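HmuY protein (Prevotella intermedia, PDB 6R2H) probably binds heme as a secreted or surface-attached hemophore-like protein of the HmuY family, and is captured here in its heme-free form. Local coordinates at residues A[2-12]-A[181-190]; A[32-41]-A[50-61]. All coordinates share one frame; numbering follows the deposited sequence.

How the contacts relate
Both contacts are antiparallel strand pairs at the margins of one nine-stranded sheet: contact 1 adds edge strand 6-11 to strand 181-190, and contact 2 adds edge strand 50-56 to strand 37-42. They lie on opposite sides of the chain's centre, their own centres about 32 Å apart. Contact 1 brings together residues far apart in sequence and is partly buried, with Phe8, Phe185 and Tyr187 on its inward face and a polar group round His7 on the other. Contact 2 joins neighbouring strands of a hairpin at the surface; arginines, glutamates and a tyrosine carry it, and a beta bulge interrupts its regular pairing.

Contact 1: A[2-12]-A[181-190]; sequences TTQVKHFETLM and KAVSFDYKFI
Strands 6-11 and 181-190 run antiparallel, their axes 4.7 Å apart at the closest, with paired backbone bonds at Lys6-Tyr187, Phe8-Phe185 and Thr10-Val183. Two aromatic rings of 181-190 serve as platforms for methylenes of the edge strand. Lys6 CB sits over a face of the Tyr187 ring, 3.8 Å from its centroid, and Phe8 CB does the same over Phe185. Both platform side chains have CG between backbone N and carbonyl carbon (chi1 54° in Phe185, 67° in Tyr187), which lays the rings across to the partner strand. The Phe8 and Phe185 rings are nearly parallel, 15° between planes, but displaced with little face-to-face overlap; the closest carbons are Phe8 CD1 and Phe185 CE2 at 3.7 Å. Farther along, Met12 folds back so that its SD rests 3.5 Å from Val183 CG2. Strands 17-21 and 71-74 cover this apolar face, with Ile19 on Phe8 and Met12, and Phe73 on Val183 and Phe185.

The other face is polar. His7 ND1 lies 2.8 Å from Asp186 OD1 and 3.0 Å from Phe185 O, both weak, bent hydrogen bonds. Across the ring, NE2 gives a straighter bond to Glu9 OE1, almost in the ring plane and on the anti side of the carboxylate; its modelled length of 2.5 Å is doubtfully short. Ser184 OG stands at the imidazole edge near CE1. In the poorly ordered N-terminal end, Thr3 N donates to Phe189 O, while its OG1 accepts from Phe189 N and donates to Gln4 O.

These contacts bias the rotation of the His7 ring, mainly through Glu9 with weak support at ND1. The two carboxylates may favour a protonated imidazole, an inference that depends partly on the doubtful Glu9 distance.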
loop_
_atom_site.group_PDB
_atom_site.type_symbol
_atom_site.label_atom_id
_atom_site.label_comp_id
_atom_site.label_asym_id
_atom_site.label_seq_id
_atom_site.Cartn_x
_atom_site.Cartn_y
_atom_site.Cartn_z
ATOM N N THR A 2 20.316 9.710 9.510
ATOM C CA THR A 2 18.911 9.428 9.918
ATOM C C THR A 2 18.279 10.731 10.382
ATOM O O THR A 2 18.802 11.370 11.292
ATOM C CB THR A 2 18.844 8.390 11.049
ATOM O OG1 THR A 2 19.193 7.104 10.539
ATOM C CG2 THR A 2 17.477 8.296 11.691
ATOM N N THR A 3 17.153 11.097 9.753
ATOM C CA THR A 3 16.431 12.318 10.079
ATOM C C THR A 3 15.835 12.178 11.478
ATOM O O THR A 3 15.921 11.107 12.077
ATOM C CB THR A 3 15.371 12.648 9.011
ATOM O OG1 THR A 3 14.371 11.625 8.976
ATOM C CG2 THR A 3 15.943 12.884 7.625
ATOM N N GLN A 4 15.232 13.260 11.989
ATOM C CA GLN A 4 14.298 13.117 13.094
ATOM C C GLN A 4 13.162 12.203 12.638
ATOM O O GLN A 4 13.139 11.757 11.486
ATOM C CB GLN A 4 13.756 14.475 13.547
ATOM C CG GLN A 4 14.574 15.128 14.657
ATOM C CD GLN A 4 14.607 14.352 15.954
ATOM O OE1 GLN A 4 13.658 13.654 16.321
ATOM N NE2 GLN A 4 15.712 14.472 16.672
ATOM N N VAL A 5 12.223 11.937 13.556
ATOM C CA VAL A 5 10.978 11.252 13.246
ATOM C C VAL A 5 10.058 12.239 12.534
ATOM O O VAL A 5 9.827 13.336 13.042
ATOM C CB VAL A 5 10.314 10.710 14.524
ATOM C CG1 VAL A 5 8.845 10.368 14.293
ATOM C CG2 VAL A 5 11.076 9.516 15.075
ATOM N N LYS A 6 9.551 11.837 11.359
ATOM C CA LYS A 6 8.591 12.637 10.619
ATOM C C LYS A 6 7.227 11.950 10.693
ATOM O O LYS A 6 7.123 10.799 11.130
ATOM C CB LYS A 6 9.029 12.862 9.165
ATOM C CG LYS A 6 10.515 13.100 8.891
ATOM C CD LYS A 6 10.930 14.552 8.749
ATOM C CE LYS A 6 12.155 14.874 9.582
ATOM N NZ LYS A 6 13.011 15.920 8.966
ATOM N N HIS A 7 6.183 12.691 10.297
ATOM C CA HIS A 7 4.826 12.185 10.324
ATOM C C HIS A 7 4.180 12.342 8.950
ATOM O O HIS A 7 4.449 13.300 8.232
ATOM C CB HIS A 7 4.034 12.818 11.469
ATOM C CG HIS A 7 2.628 12.317 11.564
ATOM N ND1 HIS A 7 2.321 10.973 11.702
ATOM C CD2 HIS A 7 1.444 12.965 11.548
ATOM C CE1 HIS A 7 1.009 10.824 11.759
ATOM N NE2 HIS A 7 0.449 12.028 11.684
ATOM N N PHE A 8 3.366 11.350 8.585
ATOM C CA PHE A 8 2.536 11.404 7.401
ATOM C C PHE A 8 1.127 10.949 7.764
ATOM O O PHE A 8 0.950 9.949 8.467
ATOM C CB PHE A 8 3.074 10.489 6.300
ATOM C CG PHE A 8 2.169 10.443 5.091
ATOM C CD1 PHE A 8 1.040 9.632 5.079
ATOM C CD2 PHE A 8 2.422 11.232 3.979
ATOM C CE1 PHE A 8 0.182 9.612 3.991
ATOM C CE2 PHE A 8 1.565 11.202 2.887
ATOM C CZ PHE A 8 0.439 10.408 2.901
ATOM N N GLU A 9 0.131 11.678 7.242
ATOM C CA GLU A 9 -1.266 11.321 7.441
ATOM C C GLU A 9 -2.132 11.910 6.334
ATOM O O GLU A 9 -1.861 13.006 5.843
ATOM C CB GLU A 9 -1.766 11.744 8.820
ATOM C CG GLU A 9 -1.820 13.237 9.073
ATOM C CD GLU A 9 -2.416 13.516 10.442
ATOM O OE1 GLU A 9 -1.918 12.923 11.437
ATOM O OE2 GLU A 9 -3.402 14.283 10.514
ATOM N N THR A 10 -3.160 11.142 5.954
ATOM C CA THR A 10 -4.132 11.554 4.956
ATOM C C THR A 10 -5.321 10.596 4.981
ATOM O O THR A 10 -5.176 9.429 5.340
ATOM C CB THR A 10 -3.512 11.617 3.554
ATOM O OG1 THR A 10 -4.362 12.440 2.751
ATOM C CG2 THR A 10 -3.334 10.263 2.904
ATOM N N LEU A 11 -6.492 11.111 4.599
ATOM C CA LEU A 11 -7.646 10.268 4.336
ATOM C C LEU A 11 -7.464 9.652 2.955
ATOM O O LEU A 11 -6.979 10.313 2.038
ATOM C CB LEU A 11 -8.914 11.123 4.393
ATOM C CG LEU A 11 -9.256 11.693 5.769
ATOM C CD1 LEU A 11 -10.534 12.516 5.726
ATOM C CD2 LEU A 11 -9.381 10.587 6.806
ATOM N N MET A 12 -7.836 8.382 2.813
ATOM C CA MET A 12 -7.585 7.682 1.562
ATOM C C MET A 12 -8.668 7.997 0.523
ATOM O O MET A 12 -9.829 8.232 0.855
ATOM C CB MET A 12 -7.495 6.168 1.785
ATOM C CG MET A 12 -6.184 5.734 2.425
ATOM S SD MET A 12 -4.708 6.191 1.479
ATOM C CE MET A 12 -4.691 4.911 0.216
ATOM N N LYS A 181 -11.531 5.366 5.540
ATOM C CA LYS A 181 -10.181 4.835 5.427
ATOM C C LYS A 181 -9.139 5.952 5.464
ATOM O O LYS A 181 -9.414 7.079 5.047
ATOM C CB LYS A 181 -10.054 4.042 4.128
ATOM C CG LYS A 181 -10.993 2.851 4.057
ATOM C CD LYS A 181 -11.264 2.371 2.642
ATOM C CE LYS A 181 -11.937 1.016 2.621
ATOM N NZ LYS A 181 -12.602 0.737 3.917
ATOM N N ALA A 182 -7.930 5.599 5.934
ATOM C CA ALA A 182 -6.817 6.527 6.076
ATOM C C ALA A 182 -5.502 5.759 6.166
ATOM O O ALA A 182 -5.488 4.566 6.446
ATOM C CB ALA A 182 -7.002 7.385 7.302
ATOM N N VAL A 183 -4.399 6.467 5.906
ATOM C CA VAL A 183 -3.058 5.948 6.107
ATOM C C VAL A 183 -2.321 7.004 6.925
ATOM O O VAL A 183 -2.277 8.170 6.526
ATOM C CB VAL A 183 -2.344 5.655 4.768
ATOM C CG1 VAL A 183 -0.833 5.488 4.916
ATOM C CG2 VAL A 183 -2.946 4.487 3.988
ATOM N N SER A 184 -1.790 6.590 8.082
ATOM C CA SER A 184 -1.052 7.455 8.989
ATOM C C SER A 184 0.150 6.692 9.545
ATOM O O SER A 184 -0.011 5.542 9.942
ATOM C CB SER A 184 -1.946 7.888 10.095
ATOM O OG SER A 184 -1.340 8.925 10.834
ATOM N N PHE A 185 1.344 7.308 9.551
ATOM C CA PHE A 185 2.525 6.680 10.131
ATOM C C PHE A 185 3.576 7.712 10.524
ATOM O O PHE A 185 3.552 8.851 10.063
ATOM C CB PHE A 185 3.163 5.673 9.169
ATOM C CG PHE A 185 3.505 6.199 7.794
ATOM C CD1 PHE A 185 4.730 6.816 7.548
ATOM C CD2 PHE A 185 2.612 6.059 6.740
ATOM C CE1 PHE A 185 5.061 7.284 6.284
ATOM C CE2 PHE A 185 2.941 6.526 5.476
ATOM C CZ PHE A 185 4.166 7.132 5.249
ATOM N N ASP A 186 4.503 7.283 11.383
ATOM C CA ASP A 186 5.720 8.024 11.674
ATOM C C ASP A 186 6.879 7.280 11.036
ATOM O O ASP A 186 6.790 6.065 10.840
ATOM C CB ASP A 186 5.979 8.136 13.176
ATOM C CG ASP A 186 4.838 8.788 13.934
ATOM O OD1 ASP A 186 4.229 9.724 13.382
ATOM O OD2 ASP A 186 4.554 8.338 15.058
ATOM N N TYR A 187 7.954 8.019 10.729
ATOM C CA TYR A 187 9.057 7.418 10.004
ATOM C C TYR A 187 10.355 8.208 10.143
ATOM O O TYR A 187 10.355 9.405 10.411
ATOM C CB TYR A 187 8.719 7.314 8.520
ATOM C CG TYR A 187 8.580 8.616 7.771
ATOM C CD1 TYR A 187 7.398 9.335 7.822
ATOM C CD2 TYR A 187 9.605 9.099 6.961
ATOM C CE1 TYR A 187 7.240 10.505 7.102
ATOM C CE2 TYR A 187 9.463 10.270 6.234
ATOM C CZ TYR A 187 8.272 10.975 6.306
ATOM O OH TYR A 187 8.099 12.138 5.606
ATOM N N LYS A 188 11.460 7.505 9.908
ATOM C CA LYS A 188 12.752 8.140 9.798
ATOM C C LYS A 188 13.253 7.845 8.397
ATOM O O LYS A 188 13.164 6.710 7.937
ATOM C CB LYS A 188 13.728 7.571 10.831
ATOM C CG LYS A 188 13.366 7.816 12.290
ATOM C CD LYS A 188 14.454 7.333 13.243
ATOM C CE LYS A 188 14.077 7.454 14.702
ATOM N NZ LYS A 188 15.100 6.850 15.586
ATOM N N PHE A 189 13.779 8.883 7.740
ATOM C CA PHE A 189 14.345 8.740 6.412
ATOM C C PHE A 189 15.869 8.712 6.507
ATOM O O PHE A 189 16.460 9.507 7.235
ATOM C CB PHE A 189 13.817 9.831 5.484
ATOM C CG PHE A 189 14.193 9.629 4.039
ATOM C CD1 PHE A 189 13.593 8.628 3.295
ATOM C CD2 PHE A 189 15.155 10.424 3.430
ATOM C CE1 PHE A 189 13.944 8.437 1.968
ATOM C CE2 PHE A 189 15.520 10.216 2.112
ATOM C CZ PHE A 189 14.890 9.244 1.374
ATOM N N ILE A 190 16.488 7.775 5.775
ATOM C CA ILE A 190 17.923 7.562 5.815
ATOM C C ILE A 190 18.477 7.766 4.411
ATOM O O ILE A 190 18.428 6.856 3.577
ATOM C CB ILE A 190 18.251 6.164 6.370
ATOM C CG1 ILE A 190 17.528 5.920 7.700
ATOM C CG2 ILE A 190 19.765 5.954 6.467
ATOM C CD1 ILE A 190 17.822 4.589 8.349
HETATM O O HOH W 1 -11.646 8.293 2.959
#

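Contact 2: A[32-41]-A[50-61]; sequences AELGKREFRK and YEVVGTEPAKGT
Arg40 lies flat along the Tyr50 ring in a beta hairpin, strand 37-42 with strand 50-56, whose second strand forms an edge of the large antiparallel sheet. A classic beta bulge interrupts the ladder where Val53 and Gly54 both face Phe39: Val53 N donates to Phe39 O, and Phe39 N to Gly54 O.

One tight part is on the face of Glu38, Arg40 and Val52. Arg40 CD rides over one face of the Tyr50 ring, 3.4 Å from its centroid and only 16° off the normal, while the guanidinium, its plane 13° from that of the ring, continues over the phenol oxygen, which sits against one of its faces. A chi1 of 68° tucks the Tyr50 ring over its own backbone and toward Arg40. Arg40 NE makes a salt bridge of 3.0 Å to Glu38 OE1, met from above the carboxylate plane, and its NH1 makes another to Asp111 of strand 105-115. Val52 CG2 fills in at 3.5 Å from Glu38 OE1.

On the other face buried Phe39 is also well packed, touching Asp115 and Arg118, with Glu56 CD at its ring edge, 3.7 Å from Phe39 CE1. Looseness begins toward solvent. Glu56 OE2 forms a weak, long salt bridge of 3.3 Å with Arg37 NH1, and poorly ordered Glu51 lies alongside Lys41, whose amine bonds to Glu122 O. Past the strands, Lys59 N donates to Leu34 O, and the Lys59 chain crosses Leu34 at about a right angle. It then extends to the Arg37 guanidinium with CE over one face. Two positive groups meet there, an unfavourable approach that Glu56 OE2 beside Arg37 may partly offset: Lys59 NZ is 3.1 Å from Arg37 NH2.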
loop_
_atom_site.group_PDB
_atom_site.type_symbol
_atom_site.label_atom_id
_atom_site.label_comp_id
_atom_site.label_asym_id
_atom_site.label_seq_id
_atom_site.Cartn_x
_atom_site.Cartn_y
_atom_site.Cartn_z
ATOM N N ALA A 32 -5.173 7.793 -10.181
ATOM C CA ALA A 32 -5.986 6.600 -10.413
ATOM C C ALA A 32 -5.086 5.434 -10.795
ATOM O O ALA A 32 -4.033 5.655 -11.385
ATOM C CB ALA A 32 -6.998 6.843 -11.514
ATOM N N GLU A 33 -5.510 4.213 -10.452
ATOM C CA GLU A 33 -4.968 3.018 -11.079
ATOM C C GLU A 33 -5.119 3.149 -12.593
ATOM O O GLU A 33 -6.216 3.426 -13.089
ATOM C CB GLU A 33 -5.733 1.768 -10.635
ATOM C CG GLU A 33 -5.277 0.501 -11.354
ATOM C CD GLU A 33 -3.778 0.243 -11.264
ATOM O OE1 GLU A 33 -3.231 0.252 -10.133
ATOM O OE2 GLU A 33 -3.150 0.060 -12.323
ATOM N N LEU A 34 -4.023 2.917 -13.320
ATOM C CA LEU A 34 -3.999 3.226 -14.738
ATOM C C LEU A 34 -4.129 1.960 -15.566
ATOM O O LEU A 34 -4.420 2.043 -16.756
ATOM C CB LEU A 34 -2.715 3.988 -15.083
ATOM C CG LEU A 34 -2.659 5.423 -14.552
ATOM C CD1 LEU A 34 -1.376 6.119 -14.980
ATOM C CD2 LEU A 34 -3.883 6.224 -14.979
ATOM N N GLY A 35 -3.925 0.810 -14.916
ATOM C CA GLY A 35 -3.849 -0.487 -15.572
ATOM C C GLY A 35 -5.189 -0.922 -16.157
ATOM O O GLY A 35 -6.240 -0.413 -15.764
ATOM N N LYS A 36 -5.114 -1.842 -17.129
ATOM C CA LYS A 36 -6.305 -2.397 -17.741
ATOM C C LYS A 36 -7.110 -3.134 -16.675
ATOM O O LYS A 36 -6.549 -3.712 -15.736
ATOM C CB LYS A 36 -5.965 -3.246 -18.969
ATOM C CG LYS A 36 -5.249 -4.567 -18.717
ATOM C CD LYS A 36 -5.116 -5.416 -19.969
ATOM C CE LYS A 36 -3.998 -6.440 -19.898
ATOM N NZ LYS A 36 -3.121 -6.388 -21.094
ATOM N N ARG A 37 -8.439 -3.061 -16.806
ATOM C CA ARG A 37 -9.328 -3.691 -15.841
ATOM C C ARG A 37 -10.049 -4.881 -16.467
ATOM O O ARG A 37 -10.404 -4.868 -17.646
ATOM C CB ARG A 37 -10.360 -2.692 -15.319
ATOM C CG ARG A 37 -9.814 -1.284 -15.179
ATOM C CD ARG A 37 -10.927 -0.388 -14.731
ATOM N NE ARG A 37 -10.428 0.668 -13.875
ATOM C CZ ARG A 37 -11.234 1.546 -13.314
ATOM N NH1 ARG A 37 -12.534 1.468 -13.563
ATOM N NH2 ARG A 37 -10.753 2.491 -12.520
ATOM N N GLU A 38 -10.275 -5.899 -15.632
ATOM C CA GLU A 38 -11.069 -7.068 -15.960
ATOM C C GLU A 38 -12.253 -7.093 -14.996
ATOM O O GLU A 38 -12.044 -7.030 -13.780
ATOM C CB GLU A 38 -10.176 -8.300 -15.787
ATOM C CG GLU A 38 -10.648 -9.561 -16.494
ATOM C CD GLU A 38 -9.519 -10.566 -16.638
ATOM O OE1 GLU A 38 -9.473 -11.544 -15.854
ATOM O OE2 GLU A 38 -8.675 -10.353 -17.521
ATOM N N PHE A 39 -13.482 -7.121 -15.542
ATOM C CA PHE A 39 -14.637 -7.327 -14.689
ATOM C C PHE A 39 -14.877 -8.821 -14.572
ATOM O O PHE A 39 -14.988 -9.519 -15.578
ATOM C CB PHE A 39 -15.839 -6.489 -15.126
ATOM C CG PHE A 39 -15.626 -5.018 -14.876
ATOM C CD1 PHE A 39 -14.972 -4.224 -15.814
ATOM C CD2 PHE A 39 -16.037 -4.436 -13.683
ATOM C CE1 PHE A 39 -14.733 -2.881 -15.564
ATOM C CE2 PHE A 39 -15.812 -3.086 -13.442
ATOM C CZ PHE A 39 -15.158 -2.314 -14.378
ATOM N N ARG A 40 -14.905 -9.289 -13.321
ATOM C CA ARG A 40 -14.946 -10.711 -13.045
ATOM C C ARG A 40 -16.222 -11.028 -12.274
ATOM O O ARG A 40 -16.503 -10.360 -11.273
ATOM C CB ARG A 40 -13.712 -11.087 -12.226
ATOM C CG ARG A 40 -12.401 -10.867 -12.962
ATOM C CD ARG A 40 -11.220 -11.496 -12.258
ATOM N NE ARG A 40 -9.967 -11.167 -12.934
ATOM C CZ ARG A 40 -8.789 -11.079 -12.313
ATOM N NH1 ARG A 40 -8.715 -11.295 -11.008
ATOM N NH2 ARG A 40 -7.698 -10.774 -12.996
ATOM N N LYS A 41 -16.987 -12.016 -12.776
ATOM C CA LYS A 41 -18.159 -12.523 -12.074
ATOM C C LYS A 41 -17.771 -13.822 -11.379
ATOM O O LYS A 41 -17.260 -14.738 -12.029
ATOM C CB LYS A 41 -19.324 -12.775 -13.034
ATOM C CG LYS A 41 -20.684 -12.999 -12.380
ATOM C CD LYS A 41 -21.752 -13.348 -13.395
ATOM C CE LYS A 41 -23.147 -13.357 -12.810
ATOM N NZ LYS A 41 -23.610 -11.981 -12.501
ATOM N N TYR A 50 -14.160 -17.869 -11.759
ATOM C CA TYR A 50 -14.854 -16.682 -12.242
ATOM C C TYR A 50 -14.897 -16.678 -13.769
ATOM O O TYR A 50 -14.019 -17.255 -14.412
ATOM C CB TYR A 50 -14.193 -15.401 -11.705
ATOM C CG TYR A 50 -12.819 -15.105 -12.247
ATOM C CD1 TYR A 50 -12.649 -14.580 -13.520
ATOM C CD2 TYR A 50 -11.683 -15.333 -11.486
ATOM C CE1 TYR A 50 -11.390 -14.312 -14.030
ATOM C CE2 TYR A 50 -10.412 -15.075 -11.982
ATOM C CZ TYR A 50 -10.268 -14.559 -13.256
ATOM O OH TYR A 50 -9.029 -14.304 -13.762
ATOM N N GLU A 51 -15.922 -16.010 -14.327
ATOM C CA GLU A 51 -15.994 -15.707 -15.748
ATOM C C GLU A 51 -15.761 -14.209 -15.963
ATOM O O GLU A 51 -16.208 -13.368 -15.179
ATOM C CB GLU A 51 -17.277 -16.249 -16.389
ATOM C CG GLU A 51 -18.537 -15.857 -15.643
ATOM C CD GLU A 51 -19.819 -16.500 -16.143
ATOM O OE1 GLU A 51 -20.728 -15.747 -16.570
ATOM O OE2 GLU A 51 -19.916 -17.747 -16.085
ATOM N N VAL A 52 -15.034 -13.896 -17.042
ATOM C CA VAL A 52 -14.765 -12.524 -17.453
ATOM C C VAL A 52 -15.992 -11.953 -18.175
ATOM O O VAL A 52 -16.428 -12.484 -19.193
ATOM C CB VAL A 52 -13.488 -12.445 -18.317
ATOM C CG1 VAL A 52 -13.299 -11.073 -18.935
ATOM C CG2 VAL A 52 -12.239 -12.842 -17.535
ATOM N N VAL A 53 -16.534 -10.846 -17.657
ATOM C CA VAL A 53 -17.768 -10.301 -18.192
ATOM C C VAL A 53 -17.542 -8.917 -18.804
ATOM O O VAL A 53 -18.475 -8.329 -19.355
ATOM C CB VAL A 53 -18.894 -10.259 -17.139
ATOM C CG1 VAL A 53 -19.417 -11.639 -16.781
ATOM C CG2 VAL A 53 -18.512 -9.460 -15.898
ATOM N N GLY A 54 -16.319 -8.385 -18.698
ATOM C CA GLY A 54 -16.035 -7.062 -19.241
ATOM C C GLY A 54 -14.553 -6.692 -19.160
ATOM O O GLY A 54 -13.796 -7.289 -18.395
ATOM N N THR A 55 -14.136 -5.719 -19.983
ATOM C CA THR A 55 -12.819 -5.129 -19.808
ATOM C C THR A 55 -12.839 -3.654 -20.176
ATOM O O THR A 55 -13.579 -3.233 -21.046
ATOM C CB THR A 55 -11.749 -5.785 -20.680
ATOM O OG1 THR A 55 -12.138 -5.381 -21.987
ATOM C CG2 THR A 55 -11.694 -7.290 -20.560
ATOM N N GLU A 56 -11.998 -2.889 -19.491
ATOM C CA GLU A 56 -11.703 -1.528 -19.895
ATOM C C GLU A 56 -10.201 -1.443 -20.134
ATOM O O GLU A 56 -9.415 -1.990 -19.358
ATOM C CB GLU A 56 -12.178 -0.551 -18.825
ATOM C CG GLU A 56 -13.673 -0.604 -18.622
ATOM C CD GLU A 56 -14.163 0.230 -17.456
ATOM O OE1 GLU A 56 -15.379 0.470 -17.383
ATOM O OE2 GLU A 56 -13.329 0.633 -16.621
ATOM N N PRO A 57 -9.757 -0.776 -21.221
ATOM C CA PRO A 57 -8.328 -0.669 -21.514
ATOM C C PRO A 57 -7.662 0.219 -20.465
ATOM O O PRO A 57 -8.337 0.984 -19.767
ATOM C CB PRO A 57 -8.299 0.018 -22.888
ATOM C CG PRO A 57 -9.586 0.814 -22.928
ATOM C CD PRO A 57 -10.592 -0.045 -22.189
ATOM N N ALA A 58 -6.333 0.085 -20.368
ATOM C CA ALA A 58 -5.511 0.900 -19.489
ATOM C C ALA A 58 -5.648 2.367 -19.891
ATOM O O ALA A 58 -5.800 2.677 -21.068
ATOM C CB ALA A 58 -4.075 0.445 -19.567
ATOM N N LYS A 59 -5.583 3.251 -18.891
ATOM C CA LYS A 59 -5.760 4.679 -19.085
ATOM C C LYS A 59 -4.401 5.375 -19.086
ATOM O O LYS A 59 -4.326 6.599 -19.136
ATOM C CB LYS A 59 -6.533 5.294 -17.914
ATOM C CG LYS A 59 -7.850 4.670 -17.478
ATOM C CD LYS A 59 -8.190 5.125 -16.073
ATOM C CE LYS A 59 -9.606 4.815 -15.646
ATOM N NZ LYS A 59 -9.725 4.919 -14.175
ATOM N N GLY A 60 -3.328 4.580 -18.983
ATOM C CA GLY A 60 -1.964 5.082 -18.918
ATOM C C GLY A 60 -0.955 3.950 -18.734
ATOM O O GLY A 60 -1.296 2.771 -18.852
ATOM N N THR A 61 0.300 4.333 -18.467
ATOM C CA THR A 61 1.383 3.389 -18.236
ATOM C C THR A 61 2.228 3.884 -17.065
ATOM O O THR A 61 1.981 4.964 -16.532
ATOM C CB THR A 61 2.250 3.237 -19.490
ATOM O OG1 THR A 61 2.905 4.493 -19.680
ATOM C CG2 THR A 61 1.465 2.866 -20.730
#